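Local coordinates for protein 3,4-dihydroxy-2-butanone 4-phosphate synthase (Candida albicans, PDB 2RIU) that catalyses the conversion of D-ribulose 5-phosphate to formate and 3,4-dihydroxy-2-butanone 4-phosphate, at residues V60-E65 and Q159-I164. Residues are numbered along the deposited sequence; the frame is centred on the assembly and turned at random.
Sequences VPLSEE and QPAGVI. With 5RP (ribulose-5-phosphate), chain B.
With chi1 at 69°, Ile164 holds CG1 between its backbone N and carbonyl carbon, and the extended chain beyond carries CD1 to 3.8 Å from CG of Pro61, the two side chains crossing at a slant. CD1 of Ile164 also lies 3.3 Å from O13 of ribulose-5-phosphate, so one isoleucine tip packs against both the proline ring and the bound substrate. On Val60, CG1 stands anti to the backbone N (chi1 178°) and rests 3.2 Å from Gly162 O, while the other branch, CG2, meets CG2 of Val163 at 4.0 Å. Farther along, CD2 of Leu62 packs on the methyl CB of Ala161.

Strand segments 60-63 and 162-164 run roughly antiparallel, with 147° between their N-to-C directions, yet a single hydrogen bond joins them: Gly162 N to Pro61 O, 3.0 Å. The return bond cannot form, because the proline nitrogen has no hydrogen; instead Gly162 O faces the ring carbon CD of Pro61 at 3.2 Å and takes a CA-H...O contact from Val60. Pro61 O likewise receives CA-H of Ala161. Before the strand, Pro160 centres an inverse gamma turn.

The contact thus joins strand 162-166, outermost in this chain's mixed sheet, to strand 59-63, which pairs in parallel with 129-134. Helix 103-114 covers the side of Val60 and Val163 through Thr110, whereas helix 145-155 packs on Pro61 and Pro160 through Val150.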
ATOM      1  N   VAL A  60       3.768   8.364   5.317  1.00  9.11           N
ATOM      2  CA  VAL A  60       3.664   9.490   6.246  1.00  8.86           C
ATOM      3  C   VAL A  60       5.033  10.165   6.458  1.00  9.32           C
ATOM      4  O   VAL A  60       5.798   9.757   7.327  1.00  9.05           O
ATOM      5  CB  VAL A  60       3.028   9.057   7.597  1.00  9.06           C
ATOM      6  CG1 VAL A  60       2.972  10.212   8.576  1.00  8.94           C
ATOM      7  CG2 VAL A  60       1.621   8.505   7.371  1.00  9.24           C
ATOM      8  N   PRO A  61       5.359  11.171   5.626  1.00  9.68           N
ATOM      9  CA  PRO A  61       6.564  11.974   5.843  1.00 10.02           C
ATOM     10  C   PRO A  61       6.626  12.619   7.230  1.00 10.13           C
ATOM     11  O   PRO A  61       5.657  13.244   7.677  1.00 10.35           O
ATOM     12  CB  PRO A  61       6.462  13.037   4.746  1.00  9.61           C
ATOM     13  CG  PRO A  61       5.744  12.320   3.640  1.00 10.33           C
ATOM     14  CD  PRO A  61       4.674  11.564   4.381  1.00  9.35           C
ATOM     15  N   LEU A  62       7.765  12.430   7.894  1.00 10.32           N
ATOM     16  CA  LEU A  62       8.071  13.028   9.190  1.00 11.04           C
ATOM     17  C   LEU A  62       9.469  13.601   9.062  1.00 10.89           C
ATOM     18  O   LEU A  62      10.245  13.154   8.216  1.00 10.76           O
ATOM     19  CB  LEU A  62       8.086  11.959  10.288  1.00 11.42           C
ATOM     20  CG  LEU A  62       6.835  11.118  10.559  1.00 12.52           C
ATOM     21  CD1 LEU A  62       7.184   9.982  11.511  1.00 13.64           C
ATOM     22  CD2 LEU A  62       5.696  11.977  11.123  1.00 13.25           C
ATOM     23  N   SER A  63       9.804  14.587   9.886  1.00 11.30           N
ATOM     24  CA  SER A  63      11.189  15.023   9.961  1.00 11.42           C
ATOM     25  C   SER A  63      12.026  13.905  10.590  1.00 11.86           C
ATOM     26  O   SER A  63      11.506  13.072  11.344  1.00 11.97           O
ATOM     27  CB  SER A  63      11.295  16.287  10.809  1.00 11.57           C
ATOM     28  OG  SER A  63      10.904  16.010  12.144  1.00 12.34           O
ATOM     29  N   GLU A  64      13.323  13.885  10.291  1.00 12.18           N
ATOM     30  CA  GLU A  64      14.218  12.919  10.922  1.00 13.17           C
ATOM     31  C   GLU A  64      14.174  13.023  12.443  1.00 13.01           C
ATOM     32  O   GLU A  64      14.191  12.007  13.141  1.00 12.80           O
ATOM     33  CB  GLU A  64      15.644  13.085  10.396  1.00 13.17           C
ATOM     34  CG  GLU A  64      15.830  12.494   8.998  1.00 13.68           C
ATOM     35  CD  GLU A  64      17.222  12.703   8.421  1.00 14.58           C
ATOM     36  OE1 GLU A  64      17.386  12.525   7.197  1.00 15.75           O
ATOM     37  OE2 GLU A  64      18.157  13.028   9.185  1.00 15.90           O
ATOM     38  N   GLU A  65      14.102  14.253  12.949  1.00 13.24           N
ATOM     39  CA  GLU A  65      14.083  14.497  14.385  1.00 14.19           C
ATOM     40  C   GLU A  65      12.857  13.846  15.033  1.00 14.00           C
ATOM     41  O   GLU A  65      12.971  13.197  16.079  1.00 14.24           O
ATOM     42  CB  GLU A  65      14.129  16.001  14.677  1.00 14.27           C
ATOM     43  CG  GLU A  65      15.078  16.350  15.794  1.00 15.21           C
ATOM     44  CD  GLU A  65      15.183  17.835  16.092  1.00 15.15           C
ATOM     45  OE1 GLU A  65      15.267  18.666  15.151  1.00 14.21           O
ATOM     46  OE2 GLU A  65      15.206  18.164  17.295  1.00 17.31           O
ATOM     47  N   GLN A 159       2.081  20.529  12.722  1.00 12.86           N
ATOM     48  CA  GLN A 159       3.150  19.595  13.090  1.00 13.21           C
ATOM     49  C   GLN A 159       3.891  19.170  11.825  1.00 13.32           C
ATOM     50  O   GLN A 159       3.262  19.010  10.782  1.00 13.43           O
ATOM     51  CB  GLN A 159       2.587  18.360  13.804  1.00 13.31           C
ATOM     52  CG  GLN A 159       1.853  18.676  15.109  1.00 13.71           C
ATOM     53  CD  GLN A 159       2.764  19.270  16.158  1.00 15.06           C
ATOM     54  OE1 GLN A 159       3.930  18.894  16.265  1.00 15.61           O
ATOM     55  NE2 GLN A 159       2.231  20.202  16.944  1.00 16.41           N
ATOM     56  N   PRO A 160       5.221  18.984  11.916  1.00 13.44           N
ATOM     57  CA  PRO A 160       6.033  18.636  10.739  1.00 13.31           C
ATOM     58  C   PRO A 160       5.802  17.191  10.286  1.00 12.78           C
ATOM     59  O   PRO A 160       6.690  16.345  10.378  1.00 13.12           O
ATOM     60  CB  PRO A 160       7.469  18.855  11.227  1.00 14.02           C
ATOM     61  CG  PRO A 160       7.405  18.620  12.701  1.00 13.99           C
ATOM     62  CD  PRO A 160       6.045  19.114  13.134  1.00 13.64           C
ATOM     63  N   ALA A 161       4.592  16.932   9.800  1.00 11.82           N
ATOM     64  CA  ALA A 161       4.171  15.597   9.400  1.00 11.16           C
ATOM     65  C   ALA A 161       3.110  15.723   8.324  1.00 10.55           C
ATOM     66  O   ALA A 161       2.192  16.539   8.433  1.00 10.65           O
ATOM     67  CB  ALA A 161       3.606  14.844  10.595  1.00 11.21           C
ATOM     68  N   GLY A 162       3.242  14.909   7.285  1.00  9.98           N
ATOM     69  CA  GLY A 162       2.268  14.901   6.189  1.00  9.29           C
ATOM     70  C   GLY A 162       1.888  13.478   5.854  1.00  9.04           C
ATOM     71  O   GLY A 162       2.418  12.539   6.447  1.00  9.27           O
ATOM     72  N   VAL A 163       0.975  13.318   4.899  1.00  8.72           N
ATOM     73  CA  VAL A 163       0.566  11.987   4.438  1.00  8.47           C
ATOM     74  C   VAL A 163       0.341  12.059   2.931  1.00  8.95           C
ATOM     75  O   VAL A 163      -0.259  13.011   2.437  1.00  9.01           O
ATOM     76  CB  VAL A 163      -0.663  11.443   5.225  1.00  8.29           C
ATOM     77  CG1 VAL A 163      -1.848  12.401   5.159  1.00  7.92           C
ATOM     78  CG2 VAL A 163      -1.061  10.029   4.757  1.00  8.85           C
ATOM     79  N   ILE A 164       0.859  11.064   2.211  1.00  9.04           N
ATOM     80  CA  ILE A 164       0.960  11.139   0.754  1.00  9.78           C
ATOM     81  C   ILE A 164       0.652   9.813   0.073  1.00  9.69           C
ATOM     82  O   ILE A 164       0.854   8.748   0.654  1.00  9.70           O
ATOM     83  CB  ILE A 164       2.372  11.613   0.299  1.00 10.09           C
ATOM     84  CG1 ILE A 164       3.449  10.551   0.573  1.00 10.55           C
ATOM     85  CG2 ILE A 164       2.747  12.947   0.955  1.00 10.20           C
ATOM     86  CD1 ILE A 164       4.864  10.976   0.147  1.00 11.67           C
TER
HETATM   87  C2  5RP B 701       7.626   9.131  -5.305  1.00 34.28           C
HETATM   88  C3  5RP B 701       6.550   9.469  -4.298  1.00 33.27           C
HETATM   89  C5  5RP B 701       6.225   8.547  -3.152  1.00 31.91           C
HETATM   90  O13 5RP B 701       5.056   9.044  -2.486  1.00 32.94           O
HETATM   91  C6  5RP B 701       7.364   8.365  -2.136  1.00 28.79           C
HETATM   92  O14 5RP B 701       6.852   7.582  -1.052  1.00 29.79           O
HETATM   93  C7  5RP B 701       7.944   9.652  -1.547  1.00 26.05           C
HETATM   94  O8  5RP B 701       8.483  10.454  -2.592  1.00 22.53           O
HETATM   95  P9  5RP B 701       9.976  11.041  -2.579  1.00 18.62           P
HETATM   96  O12 5RP B 701      10.894   9.848  -2.718  1.00 19.01           O
HETATM   97  O11 5RP B 701      10.143  11.780  -1.271  1.00 18.84           O
HETATM   98  O10 5RP B 701       9.901  11.948  -3.784  1.00 18.67           O
HETATM   99  O4  5RP B 701       5.924  10.505  -4.428  1.00 34.81           O
HETATM  100  O1  5RP B 701       7.169   9.549  -6.597  1.00 34.98           O